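Side-chain contacts in UDP-glucose 4-epimerase (Brucella ovis, PDB 4WOK), which catalyses the interconversion of UDP-glucose and UDP-galactose, with a bound NAD that probably takes up and returns hydride: residues N121-S126 and R241-A246; Q145-I148 and G152-K155; I157-L162 and A175-N180. The protein carries 2 engineered substitutions. All coordinates share one frame; numbering follows the deposited sequence.

Contact 1 (N121-S126 and R241-A246). With NAD (nicotinamide-adenine-dinucleotide), chain B.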
loop_
_atom_site.group_PDB
_atom_site.type_symbol
_atom_site.label_atom_id
_atom_site.label_comp_id
_atom_site.label_asym_id
_atom_site.label_seq_id
_atom_site.Cartn_x
_atom_site.Cartn_y
_atom_site.Cartn_z
ATOM N N ASN A 121 10.531 -14.775 -8.112
ATOM C CA ASN A 121 10.364 -14.080 -6.843
ATOM C C ASN A 121 9.236 -13.035 -6.819
ATOM O O ASN A 121 9.371 -11.979 -7.421
ATOM C CB ASN A 121 11.684 -13.419 -6.480
ATOM C CG ASN A 121 12.798 -14.443 -6.274
ATOM O OD1 ASN A 121 12.585 -15.473 -5.642
ATOM N ND2 ASN A 121 13.977 -14.169 -6.819
ATOM N N VAL A 122 8.156 -13.313 -6.087
ATOM C CA VAL A 122 7.002 -12.400 -6.079
ATOM C C VAL A 122 6.839 -11.679 -4.752
ATOM O O VAL A 122 6.720 -12.301 -3.697
ATOM C CB VAL A 122 5.694 -13.145 -6.413
ATOM C CG1 VAL A 122 4.481 -12.205 -6.296
ATOM C CG2 VAL A 122 5.789 -13.738 -7.818
ATOM N N ILE A 123 6.850 -10.353 -4.815
ATOM C CA ILE A 123 6.621 -9.539 -3.636
ATOM C C ILE A 123 5.214 -8.964 -3.763
ATOM O O ILE A 123 4.955 -8.168 -4.653
ATOM C CB ILE A 123 7.649 -8.405 -3.503
ATOM C CG1 ILE A 123 9.089 -8.940 -3.642
ATOM C CG2 ILE A 123 7.420 -7.625 -2.204
ATOM C CD1 ILE A 123 9.429 -9.997 -2.656
ATOM N N PHE A 124 4.318 -9.383 -2.879
ATOM C CA PHE A 124 2.888 -9.076 -2.986
ATOM C C PHE A 124 2.473 -7.997 -1.996
ATOM O O PHE A 124 2.664 -8.146 -0.791
ATOM C CB PHE A 124 2.048 -10.327 -2.740
ATOM C CG PHE A 124 0.562 -10.066 -2.796
ATOM C CD1 PHE A 124 -0.038 -9.651 -3.978
ATOM C CD2 PHE A 124 -0.225 -10.199 -1.665
ATOM C CE1 PHE A 124 -1.425 -9.385 -4.030
ATOM C CE2 PHE A 124 -1.610 -9.933 -1.702
ATOM C CZ PHE A 124 -2.204 -9.532 -2.889
ATOM N N SER A 125 1.906 -6.905 -2.500
ATOM C CA SER A 125 1.447 -5.840 -1.620
ATOM C C SER A 125 0.058 -6.205 -1.128
ATOM O O SER A 125 -0.913 -6.147 -1.872
ATOM C CB SER A 125 1.442 -4.480 -2.340
ATOM O OG SER A 125 2.111 -3.488 -1.555
ATOM N N SER A 126 -0.024 -6.609 0.131
ATOM C CA SER A 126 -1.274 -7.054 0.711
ATOM C C SER A 126 -1.828 -5.947 1.593
ATOM O O SER A 126 -1.471 -4.788 1.418
ATOM C CB SER A 126 -1.063 -8.346 1.502
ATOM O OG SER A 126 -2.303 -8.930 1.869
ATOM N N ARG A 241 11.025 1.026 0.707
ATOM C CA ARG A 241 12.169 0.361 1.336
ATOM C C ARG A 241 11.880 -1.113 1.657
ATOM O O ARG A 241 12.683 -1.994 1.336
ATOM C CB ARG A 241 12.582 1.109 2.611
ATOM C CG ARG A 241 13.083 2.538 2.368
ATOM C CD ARG A 241 13.516 3.234 3.683
ATOM N NE ARG A 241 14.364 2.359 4.492
ATOM C CZ ARG A 241 14.018 1.869 5.678
ATOM N NH1 ARG A 241 12.853 2.196 6.221
ATOM N NH2 ARG A 241 14.846 1.064 6.331
ATOM N N ALA A 242 10.732 -1.381 2.272
ATOM C CA ALA A 242 10.398 -2.746 2.675
ATOM C C ALA A 242 10.198 -3.682 1.479
ATOM O O ALA A 242 10.573 -4.856 1.526
ATOM C CB ALA A 242 9.163 -2.745 3.528
ATOM N N HIS A 243 9.586 -3.175 0.415
ATOM C CA HIS A 243 9.345 -4.015 -0.754
ATOM C C HIS A 243 10.666 -4.375 -1.411
ATOM O O HIS A 243 10.828 -5.485 -1.928
ATOM C CB HIS A 243 8.420 -3.318 -1.750
ATOM C CG HIS A 243 6.979 -3.315 -1.339
ATOM N ND1 HIS A 243 6.515 -2.597 -0.257
ATOM C CD2 HIS A 243 5.899 -3.940 -1.869
ATOM C CE1 HIS A 243 5.207 -2.778 -0.141
ATOM N NE2 HIS A 243 4.807 -3.587 -1.108
ATOM N N VAL A 244 11.632 -3.455 -1.378
ATOM C CA VAL A 244 12.936 -3.780 -1.953
ATOM C C VAL A 244 13.710 -4.709 -1.005
ATOM O O VAL A 244 14.402 -5.633 -1.458
ATOM C CB VAL A 244 13.764 -2.510 -2.281
ATOM C CG1 VAL A 244 15.142 -2.884 -2.793
ATOM C CG2 VAL A 244 13.032 -1.664 -3.321
ATOM N N LEU A 245 13.587 -4.499 0.305
ATOM C CA LEU A 245 14.208 -5.444 1.237
ATOM C C LEU A 245 13.648 -6.855 1.001
ATOM O O LEU A 245 14.368 -7.841 1.083
ATOM C CB LEU A 245 13.985 -5.026 2.686
ATOM C CG LEU A 245 14.835 -3.882 3.231
ATOM C CD1 LEU A 245 14.287 -3.454 4.579
ATOM C CD2 LEU A 245 16.314 -4.285 3.362
ATOM N N ALA A 246 12.359 -6.936 0.690
ATOM C CA ALA A 246 11.723 -8.227 0.423
ATOM C C ALA A 246 12.335 -8.880 -0.824
ATOM O O ALA A 246 12.539 -10.098 -0.870
ATOM C CB ALA A 246 10.204 -8.048 0.268
HETATM P PA NAD B . -2.698 3.119 -6.946
HETATM O O1A NAD B . -4.061 2.884 -7.569
HETATM O O2A NAD B . -1.983 4.438 -6.961
HETATM O O5B NAD B . -1.641 2.077 -7.840
HETATM C C5B NAD B . -2.351 1.002 -8.415
HETATM C C4B NAD B . -1.645 0.759 -9.775
HETATM O O4B NAD B . -2.070 -0.488 -10.341
HETATM C C3B NAD B . -2.157 1.901 -10.660
HETATM O O3B NAD B . -1.045 2.455 -11.318
HETATM C C2B NAD B . -3.109 1.167 -11.637
HETATM O O2B NAD B . -3.117 1.778 -12.867
HETATM C C1B NAD B . -2.423 -0.245 -11.716
HETATM N N9A NAD B . -3.389 -1.317 -12.027
HETATM C C8A NAD B . -4.629 -1.601 -11.413
HETATM N N7A NAD B . -5.226 -2.678 -11.936
HETATM C C5A NAD B . -4.339 -3.108 -12.931
HETATM C C6A NAD B . -4.400 -4.185 -13.843
HETATM N N6A NAD B . -5.486 -5.029 -13.852
HETATM N N1A NAD B . -3.382 -4.386 -14.712
HETATM C C2A NAD B . -2.325 -3.511 -14.672
HETATM N N3A NAD B . -2.137 -2.430 -13.861
HETATM C C4A NAD B . -3.185 -2.277 -12.993
HETATM O O3 NAD B . -2.947 2.395 -5.533
HETATM P PN NAD B . -1.716 2.391 -4.485
HETATM O O1N NAD B . -0.329 2.697 -4.975
HETATM O O2N NAD B . -2.327 2.907 -3.230
HETATM O O5D NAD B . -1.602 0.786 -3.853
HETATM C C5D NAD B . -1.278 -0.120 -4.788
HETATM C C4D NAD B . -1.102 -1.437 -4.032
HETATM O O4D NAD B . -0.932 -1.144 -2.585
HETATM C C3D NAD B . -2.399 -2.264 -4.137
HETATM O O3D NAD B . -1.999 -3.596 -4.109
HETATM C C2D NAD B . -3.108 -1.879 -2.834
HETATM O O2D NAD B . -3.967 -2.830 -2.345
HETATM C C1D NAD B . -1.867 -1.921 -1.911
HETATM N N1N NAD B . -2.231 -1.226 -0.575
HETATM C C2N NAD B . -2.349 0.161 -0.586
HETATM C C3N NAD B . -2.682 0.815 0.629
HETATM C C7N NAD B . -2.815 2.315 0.631
HETATM O O7N NAD B . -3.070 2.916 1.679
HETATM N N7N NAD B . -2.646 2.995 -0.559
HETATM C C4N NAD B . -2.889 0.055 1.782
HETATM C C5N NAD B . -2.766 -1.334 1.755
HETATM C C6N NAD B . -2.435 -1.978 0.555
#
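S125 and H243 make the only hydrogen bond between segments 121-126 and 241-246, a bond of 2.7 Å between S125 OG and H243 NE2. The hydroxyl reaches the imidazole at its edge, near the ring plane, and S125 CB also lies in that plane. To point there, S125 takes a chi1 of -130°, off the staggered positions. A second bond, to Y178 OH, shares the same hydroxyl oxygen. On the histidine side, ND1 bonds to L239 O one turn back in its own helix, so the ring is held at both nitrogens, and F83 meets it with planes about 30° apart.

The apolar half of the contact is built by I123. Its CG2 stands anti to the backbone N, and the methyl of A246 fits against both branches: A246 CB is 3.6 Å from I123 CD1 and 3.7 Å from I123 CG2. The same CG2 approaches H243 CD2 obliquely at 4.0 Å. This packing joins a strand of the parallel Rossmann sheet to a helix; the axes of strand 121-125 and helix segment 241-246 approach to 9.0 Å, and their directions are 155° apart.

Contacts with NAD follow at the C-terminal end of the strand, where S126 O comes within 3.1 Å of C6N of the nicotinamide. S125 O is bonded to K155 NZ. One serine therefore serves two purposes: its carbonyl holds a lysine of the cofactor pocket, while its hydroxyl, buried and gripped by histidine and tyrosine, is fixed in direction rather than left to rotate.

Contact 2 (Q145-I148 and G152-K155). With NAD (nicotinamide-adenine-dinucleotide), chain B.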
loop_
_atom_site.group_PDB
_atom_site.type_symbol
_atom_site.label_atom_id
_atom_site.label_comp_id
_atom_site.label_asym_id
_atom_site.label_seq_id
_atom_site.Cartn_x
_atom_site.Cartn_y
_atom_site.Cartn_z
ATOM N N GLN A 145 -7.435 -14.162 10.376
ATOM C CA GLN A 145 -7.783 -13.317 9.240
ATOM C C GLN A 145 -9.240 -13.512 8.839
ATOM O O GLN A 145 -9.590 -14.437 8.103
ATOM C CB GLN A 145 -6.849 -13.592 8.065
ATOM C CG GLN A 145 -5.444 -13.053 8.293
ATOM C CD GLN A 145 -4.484 -13.422 7.174
ATOM O OE1 GLN A 145 -4.167 -14.597 6.973
ATOM N NE2 GLN A 145 -4.014 -12.415 6.439
ATOM N N ASN A 146 -10.090 -12.638 9.358
ATOM C CA ASN A 146 -11.515 -12.681 9.072
ATOM C C ASN A 146 -11.969 -11.338 8.553
ATOM O O ASN A 146 -12.550 -10.545 9.294
ATOM C CB ASN A 146 -12.311 -13.064 10.321
ATOM C CG ASN A 146 -11.986 -14.454 10.804
ATOM O OD1 ASN A 146 -11.629 -14.653 11.966
ATOM N ND2 ASN A 146 -12.102 -15.433 9.908
ATOM N N PRO A 147 -11.697 -11.075 7.271
ATOM C CA PRO A 147 -11.992 -9.767 6.687
ATOM C C PRO A 147 -13.492 -9.547 6.610
ATOM O O PRO A 147 -14.246 -10.516 6.530
ATOM C CB PRO A 147 -11.351 -9.847 5.288
ATOM C CG PRO A 147 -11.275 -11.302 4.986
ATOM C CD PRO A 147 -11.056 -11.991 6.306
ATOM N N ILE A 148 -13.925 -8.293 6.659
ATOM C CA ILE A 148 -15.352 -8.020 6.734
ATOM C C ILE A 148 -15.847 -7.252 5.509
ATOM O O ILE A 148 -16.979 -6.772 5.493
ATOM C CB ILE A 148 -15.701 -7.251 8.030
ATOM C CG1 ILE A 148 -14.667 -6.166 8.303
ATOM C CG2 ILE A 148 -15.752 -8.208 9.225
ATOM C CD1 ILE A 148 -15.096 -4.806 7.856
ATOM N N GLY A 152 -10.782 -6.715 1.638
ATOM C CA GLY A 152 -10.026 -7.574 2.537
ATOM C C GLY A 152 -10.098 -9.035 2.121
ATOM O O GLY A 152 -9.103 -9.751 2.141
ATOM N N ARG A 153 -11.284 -9.476 1.719
ATOM C CA ARG A 153 -11.504 -10.846 1.271
ATOM C C ARG A 153 -10.591 -11.204 0.105
ATOM O O ARG A 153 -9.949 -12.249 0.078
ATOM C CB ARG A 153 -12.965 -11.022 0.854
ATOM C CG ARG A 153 -13.430 -12.457 0.700
ATOM C CD ARG A 153 -14.183 -12.913 1.947
ATOM N NE ARG A 153 -13.388 -13.850 2.727
ATOM C CZ ARG A 153 -13.560 -14.090 4.020
ATOM N NH1 ARG A 153 -12.771 -14.968 4.628
ATOM N NH2 ARG A 153 -14.510 -13.452 4.704
ATOM N N THR A 154 -10.534 -10.317 -0.888
ATOM C CA THR A 154 -9.789 -10.652 -2.093
ATOM C C THR A 154 -8.276 -10.589 -1.858
ATOM O O THR A 154 -7.528 -11.339 -2.480
ATOM C CB THR A 154 -10.177 -9.735 -3.279
ATOM O OG1 THR A 154 -9.907 -8.369 -2.953
ATOM C CG2 THR A 154 -11.651 -9.904 -3.625
ATOM N N LYS A 155 -7.823 -9.716 -0.959
ATOM C CA LYS A 155 -6.392 -9.701 -0.593
ATOM C C LYS A 155 -5.996 -10.998 0.127
ATOM O O LYS A 155 -4.915 -11.534 -0.085
ATOM C CB LYS A 155 -6.068 -8.487 0.302
ATOM C CG LYS A 155 -6.127 -7.150 -0.433
ATOM C CD LYS A 155 -5.031 -7.102 -1.504
ATOM C CE LYS A 155 -4.969 -5.755 -2.228
ATOM N NZ LYS A 155 -3.763 -5.741 -3.150
HETATM P PA NAD B . -2.698 3.119 -6.946
HETATM O O1A NAD B . -4.061 2.884 -7.569
HETATM O O2A NAD B . -1.983 4.438 -6.961
HETATM O O5B NAD B . -1.641 2.077 -7.840
HETATM C C5B NAD B . -2.351 1.002 -8.415
HETATM C C4B NAD B . -1.645 0.759 -9.775
HETATM O O4B NAD B . -2.070 -0.488 -10.341
HETATM C C3B NAD B . -2.157 1.901 -10.660
HETATM O O3B NAD B . -1.045 2.455 -11.318
HETATM C C2B NAD B . -3.109 1.167 -11.637
HETATM O O2B NAD B . -3.117 1.778 -12.867
HETATM C C1B NAD B . -2.423 -0.245 -11.716
HETATM N N9A NAD B . -3.389 -1.317 -12.027
HETATM C C8A NAD B . -4.629 -1.601 -11.413
HETATM N N7A NAD B . -5.226 -2.678 -11.936
HETATM C C5A NAD B . -4.339 -3.108 -12.931
HETATM C C6A NAD B . -4.400 -4.185 -13.843
HETATM N N6A NAD B . -5.486 -5.029 -13.852
HETATM N N1A NAD B . -3.382 -4.386 -14.712
HETATM C C2A NAD B . -2.325 -3.511 -14.672
HETATM N N3A NAD B . -2.137 -2.430 -13.861
HETATM C C4A NAD B . -3.185 -2.277 -12.993
HETATM O O3 NAD B . -2.947 2.395 -5.533
HETATM P PN NAD B . -1.716 2.391 -4.485
HETATM O O1N NAD B . -0.329 2.697 -4.975
HETATM O O2N NAD B . -2.327 2.907 -3.230
HETATM O O5D NAD B . -1.602 0.786 -3.853
HETATM C C5D NAD B . -1.278 -0.120 -4.788
HETATM C C4D NAD B . -1.102 -1.437 -4.032
HETATM O O4D NAD B . -0.932 -1.144 -2.585
HETATM C C3D NAD B . -2.399 -2.264 -4.137
HETATM O O3D NAD B . -1.999 -3.596 -4.109
HETATM C C2D NAD B . -3.108 -1.879 -2.834
HETATM O O2D NAD B . -3.967 -2.830 -2.345
HETATM C C1D NAD B . -1.867 -1.921 -1.911
HETATM N N1N NAD B . -2.231 -1.226 -0.575
HETATM C C2N NAD B . -2.349 0.161 -0.586
HETATM C C3N NAD B . -2.682 0.815 0.629
HETATM C C7N NAD B . -2.815 2.315 0.631
HETATM O O7N NAD B . -3.070 2.916 1.679
HETATM N N7N NAD B . -2.646 2.995 -0.559
HETATM C C4N NAD B . -2.889 0.055 1.782
HETATM C C5N NAD B . -2.766 -1.334 1.755
HETATM C C6N NAD B . -2.435 -1.978 0.555
#
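P147 presses its pyrrolidine ring against the backbone of G152 at the start of helix 150-169, and the ring can be followed atom by atom. P147 CB lies 3.5 Å from G152 C; the glycine presents bare main chain on this side, and P147 CA and G152 CA come to 5.1 Å. The next carbon, P147 CG, moves on to R153, resting 3.7 Å from R153 N. P147 CG also sits over the centre of one face of the arginine's guanidinium, 3.7 Å from R153 CZ. P147 CD completes the ring and lies 3.8 Å from R153 NH1. R153 folds back to this place through bends at chi2 (99°) and chi3 (-107°), but it was modelled in two conformers, so the placing of CG over the guanidinium describes one of them and is the less certain half of the contact.

Further along the helix, K155 NZ donates to O3D of the nicotinamide ribose at 2.9 Å and, weakly, to O2D at 3.0 Å. Y151, four residues earlier, also bonds NAD, consistent with the Tyr-x-x-x-Lys motif of this family. The chemistry thus divides: the loop meets the helix through van der Waals contacts of a proline ring with main chain and, in one conformer, a guanidinium face, whereas the helix meets NAD through directed polar bonds.

Contact 3 (I157-L162 and A175-N180). With NAD (nicotinamide-adenine-dinucleotide), chain B.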
loop_
_atom_site.group_PDB
_atom_site.type_symbol
_atom_site.label_atom_id
_atom_site.label_comp_id
_atom_site.label_asym_id
_atom_site.label_seq_id
_atom_site.Cartn_x
_atom_site.Cartn_y
_atom_site.Cartn_z
ATOM N N ILE A 157 -7.494 -13.930 -0.261
ATOM C CA ILE A 157 -7.517 -14.985 -1.281
ATOM C C ILE A 157 -6.199 -14.992 -2.047
ATOM O O ILE A 157 -5.621 -16.050 -2.276
ATOM C CB ILE A 157 -8.694 -14.803 -2.264
ATOM C CG1 ILE A 157 -10.028 -15.034 -1.550
ATOM C CG2 ILE A 157 -8.536 -15.731 -3.482
ATOM C CD1 ILE A 157 -11.234 -14.558 -2.360
ATOM N N ALA A 158 -5.703 -13.813 -2.414
ATOM C CA ALA A 158 -4.404 -13.744 -3.082
ATOM C C ALA A 158 -3.275 -14.294 -2.202
ATOM O O ALA A 158 -2.373 -14.961 -2.698
ATOM C CB ALA A 158 -4.089 -12.320 -3.499
ATOM N N GLU A 159 -3.319 -14.023 -0.901
ATOM C CA GLU A 159 -2.293 -14.579 -0.015
ATOM C C GLU A 159 -2.313 -16.115 -0.051
ATOM O O GLU A 159 -1.271 -16.755 -0.175
ATOM C CB GLU A 159 -2.474 -14.084 1.425
ATOM C CG GLU A 159 -2.227 -12.584 1.606
ATOM C CD GLU A 159 -2.074 -12.182 3.066
ATOM O OE1 GLU A 159 -2.328 -13.029 3.948
ATOM O OE2 GLU A 159 -1.698 -11.019 3.332
ATOM N N HIS A 160 -3.500 -16.702 0.049
ATOM C CA HIS A 160 -3.611 -18.161 0.026
ATOM C C HIS A 160 -3.267 -18.729 -1.346
ATOM O O HIS A 160 -2.735 -19.831 -1.439
ATOM C CB HIS A 160 -5.012 -18.602 0.439
ATOM C CG HIS A 160 -5.284 -18.408 1.895
ATOM N ND1 HIS A 160 -6.512 -18.023 2.381
ATOM C CD2 HIS A 160 -4.476 -18.540 2.971
ATOM C CE1 HIS A 160 -6.452 -17.930 3.698
ATOM N NE2 HIS A 160 -5.226 -18.233 4.079
ATOM N N MET A 161 -3.574 -17.982 -2.401
ATOM C CA MET A 161 -3.203 -18.406 -3.748
ATOM C C MET A 161 -1.685 -18.470 -3.871
ATOM O O MET A 161 -1.131 -19.425 -4.430
ATOM C CB MET A 161 -3.776 -17.451 -4.793
ATOM C CG MET A 161 -3.739 -17.999 -6.225
ATOM S SD MET A 161 -4.106 -16.706 -7.434
ATOM C CE MET A 161 -5.853 -16.396 -7.096
ATOM N N LEU A 162 -1.014 -17.445 -3.351
ATOM C CA LEU A 162 0.455 -17.475 -3.263
ATOM C C LEU A 162 0.969 -18.745 -2.584
ATOM O O LEU A 162 1.886 -19.401 -3.091
ATOM C CB LEU A 162 0.974 -16.246 -2.501
ATOM C CG LEU A 162 0.965 -14.934 -3.276
ATOM C CD1 LEU A 162 1.133 -13.777 -2.315
ATOM C CD2 LEU A 162 2.078 -14.914 -4.309
ATOM N N ALA A 175 4.637 -11.658 1.292
ATOM C CA ALA A 175 3.417 -10.868 1.318
ATOM C C ALA A 175 3.609 -9.784 2.361
ATOM O O ALA A 175 4.037 -10.066 3.477
ATOM C CB ALA A 175 2.199 -11.738 1.635
ATOM N N LEU A 176 3.312 -8.542 1.991
ATOM C CA LEU A 176 3.523 -7.418 2.893
ATOM C C LEU A 176 2.191 -6.768 3.242
ATOM O O LEU A 176 1.480 -6.277 2.362
ATOM C CB LEU A 176 4.477 -6.398 2.268
ATOM C CG LEU A 176 5.890 -6.907 1.956
ATOM C CD1 LEU A 176 6.677 -5.857 1.178
ATOM C CD2 LEU A 176 6.649 -7.310 3.227
ATOM N N ARG A 177 1.865 -6.775 4.532
ATOM C CA ARG A 177 0.586 -6.281 5.022
ATOM C C ARG A 177 0.762 -4.935 5.725
ATOM O O ARG A 177 1.634 -4.781 6.580
ATOM C CB ARG A 177 -0.053 -7.292 5.991
ATOM C CG ARG A 177 -0.209 -8.708 5.445
ATOM C CD ARG A 177 -0.726 -9.656 6.531
ATOM N NE ARG A 177 -0.858 -11.036 6.064
ATOM C CZ ARG A 177 -0.690 -12.103 6.848
ATOM N NH1 ARG A 177 -0.384 -11.946 8.131
ATOM N NH2 ARG A 177 -0.831 -13.324 6.356
ATOM N N TYR A 178 -0.064 -3.959 5.363
ATOM C CA TYR A 178 -0.029 -2.666 6.042
ATOM C C TYR A 178 -1.386 -2.005 5.921
ATOM O O TYR A 178 -2.230 -2.447 5.131
ATOM C CB TYR A 178 1.075 -1.770 5.470
ATOM C CG TYR A 178 1.076 -1.679 3.951
ATOM C CD1 TYR A 178 1.684 -2.665 3.168
ATOM C CD2 TYR A 178 0.490 -0.598 3.308
ATOM C CE1 TYR A 178 1.682 -2.581 1.792
ATOM C CE2 TYR A 178 0.495 -0.495 1.936
ATOM C CZ TYR A 178 1.086 -1.492 1.179
ATOM O OH TYR A 178 1.081 -1.393 -0.196
ATOM N N PHE A 179 -1.601 -0.950 6.705
ATOM C CA PHE A 179 -2.904 -0.285 6.729
ATOM C C PHE A 179 -3.022 0.894 5.757
ATOM O O PHE A 179 -3.738 0.808 4.755
ATOM C CB PHE A 179 -3.223 0.194 8.152
ATOM C CG PHE A 179 -3.861 -0.860 9.021
ATOM C CD1 PHE A 179 -5.155 -1.302 8.759
ATOM C CD2 PHE A 179 -3.172 -1.409 10.093
ATOM C CE1 PHE A 179 -5.752 -2.268 9.557
ATOM C CE2 PHE A 179 -3.760 -2.370 10.898
ATOM C CZ PHE A 179 -5.055 -2.801 10.628
ATOM N N ASN A 180 -2.352 2.000 6.071
ATOM C CA ASN A 180 -2.501 3.225 5.295
ATOM C C ASN A 180 -1.190 3.802 4.815
ATOM O O ASN A 180 -0.389 4.290 5.615
ATOM C CB ASN A 180 -3.223 4.306 6.111
ATOM C CG ASN A 180 -4.626 3.901 6.510
ATOM O OD1 ASN A 180 -5.506 3.758 5.662
ATOM N ND2 ASN A 180 -4.850 3.741 7.810
HETATM P PA NAD B . -2.698 3.119 -6.946
HETATM O O1A NAD B . -4.061 2.884 -7.569
HETATM O O2A NAD B . -1.983 4.438 -6.961
HETATM O O5B NAD B . -1.641 2.077 -7.840
HETATM C C5B NAD B . -2.351 1.002 -8.415
HETATM C C4B NAD B . -1.645 0.759 -9.775
HETATM O O4B NAD B . -2.070 -0.488 -10.341
HETATM C C3B NAD B . -2.157 1.901 -10.660
HETATM O O3B NAD B . -1.045 2.455 -11.318
HETATM C C2B NAD B . -3.109 1.167 -11.637
HETATM O O2B NAD B . -3.117 1.778 -12.867
HETATM C C1B NAD B . -2.423 -0.245 -11.716
HETATM N N9A NAD B . -3.389 -1.317 -12.027
HETATM C C8A NAD B . -4.629 -1.601 -11.413
HETATM N N7A NAD B . -5.226 -2.678 -11.936
HETATM C C5A NAD B . -4.339 -3.108 -12.931
HETATM C C6A NAD B . -4.400 -4.185 -13.843
HETATM N N6A NAD B . -5.486 -5.029 -13.852
HETATM N N1A NAD B . -3.382 -4.386 -14.712
HETATM C C2A NAD B . -2.325 -3.511 -14.672
HETATM N N3A NAD B . -2.137 -2.430 -13.861
HETATM C C4A NAD B . -3.185 -2.277 -12.993
HETATM O O3 NAD B . -2.947 2.395 -5.533
HETATM P PN NAD B . -1.716 2.391 -4.485
HETATM O O1N NAD B . -0.329 2.697 -4.975
HETATM O O2N NAD B . -2.327 2.907 -3.230
HETATM O O5D NAD B . -1.602 0.786 -3.853
HETATM C C5D NAD B . -1.278 -0.120 -4.788
HETATM C C4D NAD B . -1.102 -1.437 -4.032
HETATM O O4D NAD B . -0.932 -1.144 -2.585
HETATM C C3D NAD B . -2.399 -2.264 -4.137
HETATM O O3D NAD B . -1.999 -3.596 -4.109
HETATM C C2D NAD B . -3.108 -1.879 -2.834
HETATM O O2D NAD B . -3.967 -2.830 -2.345
HETATM C C1D NAD B . -1.867 -1.921 -1.911
HETATM N N1N NAD B . -2.231 -1.226 -0.575
HETATM C C2N NAD B . -2.349 0.161 -0.586
HETATM C C3N NAD B . -2.682 0.815 0.629
HETATM C C7N NAD B . -2.815 2.315 0.631
HETATM O O7N NAD B . -3.070 2.916 1.679
HETATM N N7N NAD B . -2.646 2.995 -0.559
HETATM C C4N NAD B . -2.889 0.055 1.782
HETATM C C5N NAD B . -2.766 -1.334 1.755
HETATM C C6N NAD B . -2.435 -1.978 0.555
#
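E159 and R177 form a buried salt bridge inside a beta-alpha-beta unit of the Rossmann fold, in which helix 150-169 links the neighbouring parallel strands 121-125 and 172-177. R177 offers its side, NE and one terminal nitrogen, to the two carboxylate oxygens. The bond from R177 NE to E159 OE2, 2.9 Å, is the straighter (165°), with the acceptor in the guanidinium plane; that from R177 NH2 to E159 OE1, also 2.9 Å, bends to 146°. Both use the syn side of the carboxylate, whose plane is turned 21° from the guanidinium. R177 reaches it with a chain extended from CG to NE, and A175 CB packs beside E159 OE2 at 4.3 Å.

A second shell fixes this pair. S126 OG bonds to E159 OE2 and Q145 NE2 to E159 OE1, so each carboxylate oxygen has two partners, while Y131 OH takes up R177 NH1. With this much compensation the carboxylate is probably ionised despite its burial. S126, which bonds E159, also belongs to the NAD pocket, so the ion pair is one residue removed from the cofactor.

Further along segment 175-180 the chain reaches NAD directly. Y178 CE2 is 3.4 Å from NAD C5N, and the hydroxyl oxygen Y178 OH stands 3.1 Å from O4D of the nicotinamide ribose.

How the contacts relate
From the N terminus, strand 121-125 comes first, and its partner in contact 1 arrives last, in helix 236-251, closing a loop with 114 residues between the segments. The other two contacts nest inside that loop in series: contact 2 closes a short turn at the beginning of helix 150-169, then contact 3 joins the same helix to strand 172-177. None of them cross. I123 and F124, adjacent on the strand, send their side chains to helices 236-251 and 150-169 respectively, so the two helices cover opposite faces of the parallel sheet. All three contacts meet at NAD, and contacts 2 and 3 share helix 150-169.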